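Local coordinates for Atu0111 protein (Agrobacterium tumefaciens, PDB 2FSQ) that is of unknown function but has an alpha-beta barrel fold and belongs to the 2H clan, whose characterised members include phosphoesterases, at residues R63-F66 / L67-E71; A76-V80 / S81-M85; Y100-Q103 / T104-L107; C224-K227 / D228-H231. One frame throughout, in Å; residues are numbered along the deposited sequence. Where two conformers were deposited one is given.

Overall arrangement
All four contacts are local, between neighbours along the chain, but they sit in different places. Contacts 2 and 4 are the more central, their centres about 9 and 12 Å from the centre of the chain. Both reach the four-stranded sheet, and they touch each other through Pro-79 and Asn-230. Each is a turn with a water bridge. Contact 1 is the end of helix 54-67, held mainly by backbone bonds. It packs on contact 2 through Phe-66, Leu-67 and Phe-77, and Arg-63 reaches Thr-78. Contact 3, with mostly exposed residues, is the most peripheral, its centre about 40 Å from that of contact 1. It has one beta-turn bond and two weak indole bonds.

Contact 1 of 4, residues R63-F66 / L67-E71; sequences RQRF and LDMPE
Arg-63 accepts at its O from Leu-67 N, 3.0 Å away, in an ordinary i to i+4 helix bond. Its side chain runs out extended from CG to NE, with CG anti to the backbone N (chi1 -178°). That carries Arg-63 NH1 to 3.5 Å from Leu-67 CD1, which meets the guanidinium at a slant. Arg-63 NH2 hydrogen-bonds Thr-78 O. Gln-64 O takes Asp-68 N at 2.8 Å. The Gln-64 side chain bends at chi2, and NE2 donates to Asp-68 OD1 at 2.7 Å. The acceptor lies in the amide plane, but the donor stands above the carboxylate plane. Gln-64 has two conformers, so this side-chain bond is tentative. Arg-65 also has two conformers; equally tentative is the approach of its NH1 to 4.1 Å from SE of Met-69, a selenomethionine, at the guanidinium edge. Phe-66 O accepts from Met-69 N at 3.1 Å, from above the carbonyl plane. This i to i+3 bond lies where helix 54-67 gives way to the loop. The Phe-66 side chain touches Phe-77 of strand 75-77 through CB, and also packs on Met-201 of helix 195-212, while Met-69 rests on Trp-198 and Met-201.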
loop_
_atom_site.group_PDB
_atom_site.type_symbol
_atom_site.label_atom_id
_atom_site.label_comp_id
_atom_site.label_asym_id
_atom_site.label_seq_id
_atom_site.Cartn_x
_atom_site.Cartn_y
_atom_site.Cartn_z
ATOM N N ARG A 63 -1.374 -14.812 1.122
ATOM C CA ARG A 63 -0.393 -14.574 0.070
ATOM C C ARG A 63 0.048 -15.877 -0.627
ATOM O O ARG A 63 0.134 -15.921 -1.864
ATOM C CB ARG A 63 0.800 -13.837 0.674
ATOM C CG ARG A 63 1.911 -13.459 -0.292
ATOM C CD ARG A 63 3.002 -12.788 0.509
ATOM N NE ARG A 63 4.160 -12.378 -0.291
ATOM C CZ ARG A 63 5.152 -13.176 -0.670
ATOM N NH1 ARG A 63 5.158 -14.465 -0.317
ATOM N NH2 ARG A 63 6.147 -12.674 -1.409
ATOM N N GLN A 64 0.156 -16.971 0.130
ATOM C CA GLN A 64 0.433 -18.292 -0.468
ATOM C C GLN A 64 -0.696 -18.854 -1.337
ATOM O O GLN A 64 -0.433 -19.442 -2.393
ATOM C CB GLN A 64 0.853 -19.312 0.594
ATOM C CG GLN A 64 1.287 -20.685 0.037
ATOM C CD GLN A 64 2.402 -20.627 -1.004
ATOM O OE1 GLN A 64 3.483 -20.116 -0.743
ATOM N NE2 GLN A 64 2.146 -21.192 -2.188
ATOM N N ARG A 65 -1.949 -18.662 -0.914
ATOM C CA ARG A 65 -3.070 -19.074 -1.733
ATOM C C ARG A 65 -3.016 -18.352 -3.070
ATOM O O ARG A 65 -3.415 -18.917 -4.095
ATOM C CB ARG A 65 -4.390 -18.801 -1.035
ATOM C CG ARG A 65 -5.529 -19.623 -1.576
ATOM C CD ARG A 65 -5.252 -21.118 -1.469
ATOM N NE ARG A 65 -6.469 -21.893 -1.652
ATOM C CZ ARG A 65 -7.068 -22.135 -2.817
ATOM N NH1 ARG A 65 -6.596 -21.652 -3.964
ATOM N NH2 ARG A 65 -8.170 -22.862 -2.825
ATOM N N PHE A 66 -2.539 -17.097 -3.052
ATOM C CA PHE A 66 -2.423 -16.342 -4.302
ATOM C C PHE A 66 -1.290 -16.924 -5.164
ATOM O O PHE A 66 -1.461 -17.125 -6.374
ATOM C CB PHE A 66 -2.066 -14.874 -4.042
ATOM C CG PHE A 66 -3.200 -14.005 -3.530
ATOM C CD1 PHE A 66 -4.272 -14.506 -2.790
ATOM C CD2 PHE A 66 -3.121 -12.632 -3.727
ATOM C CE1 PHE A 66 -5.277 -13.645 -2.321
ATOM C CE2 PHE A 66 -4.092 -11.778 -3.256
ATOM C CZ PHE A 66 -5.173 -12.273 -2.548
ATOM N N LEU A 67 -0.140 -17.195 -4.541
ATOM C CA LEU A 67 0.993 -17.799 -5.251
ATOM C C LEU A 67 0.626 -19.173 -5.835
ATOM O O LEU A 67 1.154 -19.564 -6.889
ATOM C CB LEU A 67 2.207 -17.899 -4.324
ATOM C CG LEU A 67 2.941 -16.580 -4.029
ATOM C CD1 LEU A 67 3.816 -16.637 -2.774
ATOM C CD2 LEU A 67 3.790 -16.179 -5.230
ATOM N N ASP A 68 -0.307 -19.884 -5.201
ATOM C CA ASP A 68 -0.728 -21.215 -5.698
ATOM C C ASP A 68 -1.378 -21.141 -7.067
ATOM O O ASP A 68 -1.418 -22.145 -7.773
ATOM C CB ASP A 68 -1.741 -21.894 -4.761
ATOM C CG ASP A 68 -1.135 -22.376 -3.447
ATOM O OD1 ASP A 68 0.103 -22.483 -3.320
ATOM O OD2 ASP A 68 -1.935 -22.650 -2.520
HETATM N N MSE A 69 -1.925 -19.977 -7.425
HETATM C CA MSE A 69 -2.680 -19.832 -8.654
HETATM C C MSE A 69 -1.722 -19.733 -9.843
HETATM O O MSE A 69 -0.649 -19.109 -9.740
HETATM C CB MSE A 69 -3.561 -18.574 -8.634
HETATM C CG MSE A 69 -4.611 -18.502 -7.517
HETATM SE SE MSE A 69 -5.973 -19.898 -7.655
HETATM C CE MSE A 69 -7.544 -18.825 -7.439
ATOM N N PRO A 70 -2.111 -20.329 -10.984
ATOM C CA PRO A 70 -1.268 -20.207 -12.166
ATOM C C PRO A 70 -1.044 -18.752 -12.578
ATOM O O PRO A 70 0.046 -18.414 -13.031
ATOM C CB PRO A 70 -2.032 -20.964 -13.261
ATOM C CG PRO A 70 -3.252 -21.469 -12.668
ATOM C CD PRO A 70 -3.305 -21.159 -11.216
ATOM N N GLU A 71 -2.047 -17.899 -12.376
ATOM C CA GLU A 71 -1.924 -16.482 -12.756
ATOM C C GLU A 71 -1.012 -15.682 -11.830
ATOM O O GLU A 71 -0.764 -14.499 -12.068
ATOM C CB GLU A 71 -3.305 -15.830 -12.855
ATOM C CG GLU A 71 -4.182 -16.449 -13.927
ATOM C CD GLU A 71 -4.858 -17.741 -13.486
ATOM O OE1 GLU A 71 -4.940 -18.016 -12.269
ATOM O OE2 GLU A 71 -5.327 -18.474 -14.376
#

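Contact 2 of 4, residues A76-V80 / S81-M85; sequences AFTPV and SSLHM
Pro-79 O is gripped twice by Ser-82. Ser-82 OG donates to Pro-79 O at 2.7 Å, in the carbonyl plane and on a lone pair. Ser-82 N donates to Pro-79 O at 3.0 Å from well above that plane. The hydroxyl gets there because chi1 of 74° sets OG between the backbone N and the carbonyl carbon. Ser-82 OG also lies 3.4 Å from Thr-78 CB. Water 1 donates to Ser-82 OG at 2.8 Å and is hydrogen-bonded to Thr-78 OG1, also at 2.8 Å. It therefore joins the two hydroxyls across the turn. The bonds from Ser-82 N and Leu-83 N reach back three residues, as in a 3-10 turn. This turn leads from strand 75-77 into strand 84-92, where His-84 starts an H-x-T sequence consistent with one of the two motifs of the 2H clan. Leu-83 N donates to Val-80 O at 3.2 Å in a nearly straight bond (168°). The Leu-83 side chain folds beside the same carbonyl, its CG 3.3 Å from Val-80 O. Leu-83 CD1 lies 4.4 Å from Val-80 CG1, a loose apolar touch. Val-80 also packs on Val-60 of helix 54-67, and Leu-83 on Leu-49.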
loop_
_atom_site.group_PDB
_atom_site.type_symbol
_atom_site.label_atom_id
_atom_site.label_comp_id
_atom_site.label_asym_id
_atom_site.label_seq_id
_atom_site.Cartn_x
_atom_site.Cartn_y
_atom_site.Cartn_z
ATOM N N ALA A 76 3.465 -9.403 -9.572
ATOM C CA ALA A 76 4.774 -9.150 -8.990
ATOM C C ALA A 76 4.592 -9.029 -7.491
ATOM O O ALA A 76 4.051 -8.025 -6.984
ATOM C CB ALA A 76 5.389 -7.881 -9.547
ATOM N N PHE A 77 4.986 -10.072 -6.766
ATOM C CA PHE A 77 4.810 -10.100 -5.313
ATOM C C PHE A 77 5.967 -9.387 -4.641
ATOM O O PHE A 77 7.130 -9.568 -5.022
ATOM C CB PHE A 77 4.734 -11.556 -4.798
ATOM C CG PHE A 77 3.422 -12.229 -5.088
ATOM C CD1 PHE A 77 2.417 -12.298 -4.116
ATOM C CD2 PHE A 77 3.180 -12.781 -6.340
ATOM C CE1 PHE A 77 1.206 -12.919 -4.398
ATOM C CE2 PHE A 77 1.988 -13.406 -6.626
ATOM C CZ PHE A 77 0.992 -13.477 -5.662
ATOM N N THR A 78 5.644 -8.589 -3.633
ATOM C CA THR A 78 6.636 -7.889 -2.836
ATOM C C THR A 78 7.125 -8.820 -1.707
ATOM O O THR A 78 6.445 -9.780 -1.349
ATOM C CB THR A 78 5.996 -6.626 -2.245
ATOM O OG1 THR A 78 4.827 -7.019 -1.513
ATOM C CG2 THR A 78 5.556 -5.691 -3.367
ATOM N N PRO A 79 8.300 -8.536 -1.131
ATOM C CA PRO A 79 8.806 -9.407 -0.056
ATOM C C PRO A 79 7.905 -9.393 1.179
ATOM O O PRO A 79 7.309 -8.374 1.505
ATOM C CB PRO A 79 10.181 -8.798 0.287
ATOM C CG PRO A 79 10.560 -8.066 -0.978
ATOM C CD PRO A 79 9.268 -7.484 -1.488
ATOM N N VAL A 80 7.838 -10.512 1.886
ATOM C CA VAL A 80 7.069 -10.546 3.118
ATOM C C VAL A 80 7.525 -9.447 4.085
ATOM O O VAL A 80 6.691 -8.776 4.723
ATOM C CB VAL A 80 7.136 -11.940 3.774
ATOM C CG1 VAL A 80 6.553 -11.893 5.190
ATOM C CG2 VAL A 80 6.417 -12.962 2.890
ATOM N N SER A 81 8.830 -9.210 4.182
ATOM C CA SER A 81 9.321 -8.220 5.141
ATOM C C SER A 81 8.970 -6.765 4.765
ATOM O O SER A 81 9.192 -5.861 5.570
ATOM C CB SER A 81 10.832 -8.323 5.347
ATOM O OG SER A 81 11.516 -8.041 4.133
ATOM N N SER A 82 8.473 -6.558 3.539
ATOM C CA SER A 82 8.065 -5.225 3.067
ATOM C C SER A 82 6.613 -4.909 3.329
ATOM O O SER A 82 6.198 -3.789 3.073
ATOM C CB SER A 82 8.302 -5.062 1.567
ATOM O OG SER A 82 7.332 -5.787 0.822
ATOM N N LEU A 83 5.830 -5.884 3.785
ATOM C CA LEU A 83 4.385 -5.680 3.889
ATOM C C LEU A 83 4.042 -4.541 4.831
ATOM O O LEU A 83 4.586 -4.426 5.933
ATOM C CB LEU A 83 3.683 -6.967 4.322
ATOM C CG LEU A 83 3.738 -8.119 3.305
ATOM C CD1 LEU A 83 3.167 -9.433 3.880
ATOM C CD2 LEU A 83 3.080 -7.775 1.952
ATOM N N HIS A 84 3.138 -3.676 4.376
ATOM C CA HIS A 84 2.806 -2.487 5.141
ATOM C C HIS A 84 1.486 -1.929 4.674
ATOM O O HIS A 84 1.050 -2.203 3.554
ATOM C CB HIS A 84 3.864 -1.385 4.914
ATOM C CG HIS A 84 4.029 -1.009 3.473
ATOM N ND1 HIS A 84 3.445 0.100 2.888
ATOM C CD2 HIS A 84 4.743 -1.615 2.498
ATOM C CE1 HIS A 84 3.773 0.138 1.603
ATOM N NE2 HIS A 84 4.565 -0.889 1.347
HETATM N N MSE A 85 0.858 -1.144 5.536
HETATM C CA MSE A 85 -0.253 -0.307 5.118
HETATM C C MSE A 85 0.271 1.123 5.044
HETATM O O MSE A 85 0.705 1.681 6.049
HETATM C CB MSE A 85 -1.406 -0.353 6.126
HETATM C CG MSE A 85 -2.584 0.477 5.630
HETATM SE SE MSE A 85 -3.987 0.626 7.009
HETATM C CE MSE A 85 -3.210 2.118 7.982
HETATM O O HOH W 1 4.926 -4.675 -0.005
#

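Contact 3 of 4, residues Y100-Q103 / T104-L107; sequences YWPQ and TLPL
Leu-107 CD2 lies over the five-membered ring of Trp-101, 4.1 Å from its centroid and 28° off the ring normal. This CH-pi contact forms because the leucine side chain folds back towards the indole, crossing it at a slant. The nearest ring atom is Trp-101 CD1, 3.8 Å from Leu-107 CD2. On the other side of the indole plane, Pro-102 CG meets Leu-105 CD1 at 3.6 Å. Leu-105 CG is anti to its carbonyl carbon (chi1 -67°), which turns the branch towards the proline ring. Further out, Leu-107 O stands over one face of the indole, towards the rim. The indole N-H is shared by two carbonyls. Trp-101 NE1 donates weakly to Pro-106 O at 3.1 Å and weakly to Leu-105 O at 3.3 Å, and neither bond is straight. Leu-105 O lies at the ring edge, near its plane. The backbone is closed by Leu-105 N donating to Pro-102 O at 3.1 Å, the bond of a type I beta turn from Pro-102 to Leu-105. The loop packs against helix 111-121, with Trp-101 and Leu-105 on Val-114. Thr-104 OG1 bonds Tyr-117 OH of that helix, and Trp-101 and Pro-102 also rest on Val-91 of strand 84-92.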
loop_
_atom_site.group_PDB
_atom_site.type_symbol
_atom_site.label_atom_id
_atom_site.label_comp_id
_atom_site.label_asym_id
_atom_site.label_seq_id
_atom_site.Cartn_x
_atom_site.Cartn_y
_atom_site.Cartn_z
ATOM N N TYR A 100 1.310 16.199 -6.079
ATOM C CA TYR A 100 1.966 15.041 -5.452
ATOM C C TYR A 100 3.330 15.419 -4.882
ATOM O O TYR A 100 4.146 14.550 -4.564
ATOM C CB TYR A 100 2.113 13.901 -6.474
ATOM C CG TYR A 100 0.837 13.575 -7.199
ATOM C CD1 TYR A 100 0.564 14.137 -8.445
ATOM C CD2 TYR A 100 -0.138 12.781 -6.603
ATOM C CE1 TYR A 100 -0.626 13.856 -9.108
ATOM C CE2 TYR A 100 -1.329 12.511 -7.243
ATOM C CZ TYR A 100 -1.580 13.065 -8.485
ATOM O OH TYR A 100 -2.771 12.773 -9.114
ATOM N N TRP A 101 3.561 16.721 -4.761
ATOM C CA TRP A 101 4.855 17.291 -4.397
ATOM C C TRP A 101 4.557 18.586 -3.641
ATOM O O TRP A 101 3.565 19.251 -3.943
ATOM C CB TRP A 101 5.612 17.616 -5.677
ATOM C CG TRP A 101 7.076 17.822 -5.545
ATOM C CD1 TRP A 101 7.733 19.012 -5.330
ATOM C CD2 TRP A 101 8.092 16.819 -5.660
ATOM N NE1 TRP A 101 9.082 18.794 -5.301
ATOM C CE2 TRP A 101 9.338 17.460 -5.492
ATOM C CE3 TRP A 101 8.071 15.433 -5.898
ATOM C CZ2 TRP A 101 10.550 16.759 -5.535
ATOM C CZ3 TRP A 101 9.281 14.748 -5.943
ATOM C CH2 TRP A 101 10.497 15.410 -5.768
ATOM N N PRO A 102 5.403 18.948 -2.658
ATOM C CA PRO A 102 5.159 20.220 -1.982
ATOM C C PRO A 102 5.473 21.401 -2.889
ATOM O O PRO A 102 6.543 21.427 -3.472
ATOM C CB PRO A 102 6.128 20.188 -0.801
ATOM C CG PRO A 102 7.231 19.304 -1.206
ATOM C CD PRO A 102 6.575 18.244 -2.109
ATOM N N GLN A 103 4.558 22.364 -3.010
ATOM C CA GLN A 103 4.829 23.505 -3.891
ATOM C C GLN A 103 6.036 24.332 -3.452
ATOM O O GLN A 103 6.621 25.031 -4.265
ATOM C CB GLN A 103 3.612 24.408 -4.048
ATOM C CG GLN A 103 3.750 25.418 -5.207
ATOM C CD GLN A 103 2.446 26.058 -5.613
ATOM O OE1 GLN A 103 1.517 26.184 -4.812
ATOM N NE2 GLN A 103 2.372 26.485 -6.856
ATOM N N THR A 104 6.418 24.236 -2.184
ATOM C CA THR A 104 7.584 24.987 -1.696
ATOM C C THR A 104 8.925 24.449 -2.201
ATOM O O THR A 104 9.950 25.121 -2.054
ATOM C CB THR A 104 7.636 24.964 -0.175
ATOM O OG1 THR A 104 7.690 23.598 0.247
ATOM C CG2 THR A 104 6.398 25.613 0.407
ATOM N N LEU A 105 8.934 23.258 -2.800
ATOM C CA LEU A 105 10.184 22.641 -3.255
ATOM C C LEU A 105 10.262 22.518 -4.760
ATOM O O LEU A 105 9.304 22.096 -5.390
ATOM C CB LEU A 105 10.349 21.239 -2.664
ATOM C CG LEU A 105 10.557 21.107 -1.157
ATOM C CD1 LEU A 105 10.838 19.651 -0.813
ATOM C CD2 LEU A 105 11.699 21.996 -0.704
ATOM N N PRO A 106 11.427 22.829 -5.342
ATOM C CA PRO A 106 11.611 22.613 -6.775
ATOM C C PRO A 106 11.269 21.173 -7.171
ATOM O O PRO A 106 11.579 20.241 -6.432
ATOM C CB PRO A 106 13.099 22.896 -6.980
ATOM C CG PRO A 106 13.481 23.781 -5.849
ATOM C CD PRO A 106 12.618 23.414 -4.700
ATOM N N LEU A 107 10.659 21.016 -8.338
ATOM C CA LEU A 107 10.218 19.687 -8.805
ATOM C C LEU A 107 11.407 18.770 -9.066
ATOM O O LEU A 107 11.230 17.559 -9.082
ATOM C CB LEU A 107 9.343 19.796 -10.061
ATOM C CG LEU A 107 8.027 20.597 -9.908
ATOM C CD1 LEU A 107 7.330 20.799 -11.266
ATOM C CD2 LEU A 107 7.068 19.942 -8.904
#

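Contact 4 of 4, residues C224-K227 / D228-H231; sequences CEFK and DMNH
In Phe-226, which meets Met-229, chi1 of 56° places the ring between the backbone N and the carbonyl carbon. In Met-229, a selenomethionine, bends at chi2 (-54°) and chi3 curl the chain back. The two side chains then lie alongside, pointing the same way, with Met-229 CE 3.6 Å from Phe-226 CE1. The methyl meets the ring obliquely. Asp-228 O also stands oblique to this ring, 3.8 Å from Phe-226 CD1. At the base of the aromatic, Phe-226 CB packs closely on His-231 O at 3.2 Å. No direct hydrogen bond crosses between 224-227 and 228-231. Water 2 does the bridging instead. It accepts from Lys-227 N at 2.9 Å and donates to His-231 O at 2.7 Å, linking the residue before the turn to its last residue. Asp-228 N is buried with no partner. The carboxylate of Asp-228 is used locally: Asn-230 N makes a hydrogen bond of 2.9 Å to Asp-228 OD1, from above the carboxylate plane. Outside the two segments, Phe-226 meets the ring of Phe-232, and Met-229 packs on Arg-30 and Phe-37. Strand 222-226 pairs antiparallel with strand 233-237, and Glu-225 bonds Lys-233 through the backbone. The arrangement is thus the loop of a beta hairpin, turned by an Asx turn at Asp-228 within a type I beta turn from Asp-228 to His-231.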
loop_
_atom_site.group_PDB
_atom_site.type_symbol
_atom_site.label_atom_id
_atom_site.label_comp_id
_atom_site.label_asym_id
_atom_site.label_seq_id
_atom_site.Cartn_x
_atom_site.Cartn_y
_atom_site.Cartn_z
ATOM N N CYS A 224 9.382 6.776 6.271
ATOM C CA CYS A 224 10.344 5.837 5.708
ATOM C C CYS A 224 10.884 6.352 4.397
ATOM O O CYS A 224 10.235 7.170 3.714
ATOM C CB CYS A 224 9.696 4.480 5.400
ATOM S SG CYS A 224 9.014 3.616 6.831
ATOM N N GLU A 225 12.055 5.855 4.023
ATOM C CA GLU A 225 12.544 6.022 2.653
ATOM C C GLU A 225 12.672 4.666 1.962
ATOM O O GLU A 225 12.827 3.632 2.627
ATOM C CB GLU A 225 13.884 6.777 2.624
ATOM C CG GLU A 225 15.016 5.968 3.227
ATOM C CD GLU A 225 16.326 6.717 3.329
ATOM O OE1 GLU A 225 16.373 7.936 3.028
ATOM O OE2 GLU A 225 17.302 6.065 3.747
ATOM N N PHE A 226 12.637 4.665 0.632
ATOM C CA PHE A 226 12.765 3.435 -0.128
ATOM C C PHE A 226 13.473 3.689 -1.449
ATOM O O PHE A 226 13.346 4.793 -2.001
ATOM C CB PHE A 226 11.400 2.788 -0.382
ATOM C CG PHE A 226 10.407 3.701 -1.081
ATOM C CD1 PHE A 226 10.354 3.756 -2.472
ATOM C CD2 PHE A 226 9.524 4.489 -0.338
ATOM C CE1 PHE A 226 9.432 4.603 -3.131
ATOM C CE2 PHE A 226 8.610 5.341 -0.973
ATOM C CZ PHE A 226 8.539 5.386 -2.366
ATOM N N LYS A 227 14.192 2.681 -1.938
ATOM C CA LYS A 227 14.779 2.703 -3.282
ATOM C C LYS A 227 13.790 2.154 -4.301
ATOM O O LYS A 227 13.755 2.579 -5.450
ATOM C CB LYS A 227 16.071 1.867 -3.315
ATOM C CG LYS A 227 16.667 1.673 -4.718
ATOM C CD LYS A 227 18.096 1.112 -4.699
ATOM C CE LYS A 227 18.972 1.810 -5.769
ATOM N NZ LYS A 227 20.465 1.504 -5.686
ATOM N N ASP A 228 12.967 1.213 -3.852
ATOM C CA ASP A 228 12.078 0.437 -4.713
ATOM C C ASP A 228 11.044 -0.191 -3.772
ATOM O O ASP A 228 11.063 0.069 -2.560
ATOM C CB ASP A 228 12.845 -0.637 -5.529
ATOM C CG ASP A 228 13.631 -1.596 -4.671
ATOM O OD1 ASP A 228 13.235 -1.855 -3.510
ATOM O OD2 ASP A 228 14.675 -2.082 -5.170
HETATM N N MSE A 229 10.179 -1.034 -4.309
HETATM C CA MSE A 229 9.068 -1.582 -3.516
HETATM C C MSE A 229 9.472 -2.672 -2.539
HETATM O O MSE A 229 8.625 -3.192 -1.812
HETATM C CB MSE A 229 8.002 -2.143 -4.448
HETATM C CG MSE A 229 7.339 -1.100 -5.323
HETATM SE SE MSE A 229 6.563 0.469 -4.370
HETATM C CE MSE A 229 7.921 1.784 -4.772
ATOM N N ASN A 230 10.752 -3.031 -2.529
ATOM C CA ASN A 230 11.202 -4.190 -1.744
ATOM C C ASN A 230 11.468 -3.928 -0.261
ATOM O O ASN A 230 11.537 -4.874 0.524
ATOM C CB ASN A 230 12.474 -4.783 -2.366
ATOM C CG ASN A 230 12.224 -5.447 -3.690
ATOM O OD1 ASN A 230 13.013 -5.300 -4.638
ATOM N ND2 ASN A 230 11.141 -6.186 -3.776
ATOM N N HIS A 231 11.703 -2.675 0.106
ATOM C CA HIS A 231 12.140 -2.365 1.469
ATOM C C HIS A 231 11.903 -0.914 1.812
ATOM O O HIS A 231 12.177 -0.027 0.999
ATOM C CB HIS A 231 13.625 -2.724 1.634
ATOM C CG HIS A 231 14.118 -2.611 3.037
ATOM N ND1 HIS A 231 13.736 -3.484 4.038
ATOM C CD2 HIS A 231 14.959 -1.721 3.613
ATOM C CE1 HIS A 231 14.324 -3.132 5.169
ATOM N NE2 HIS A 231 15.077 -2.072 4.938
HETATM O O HOH W 2 14.398 0.233 -0.473
#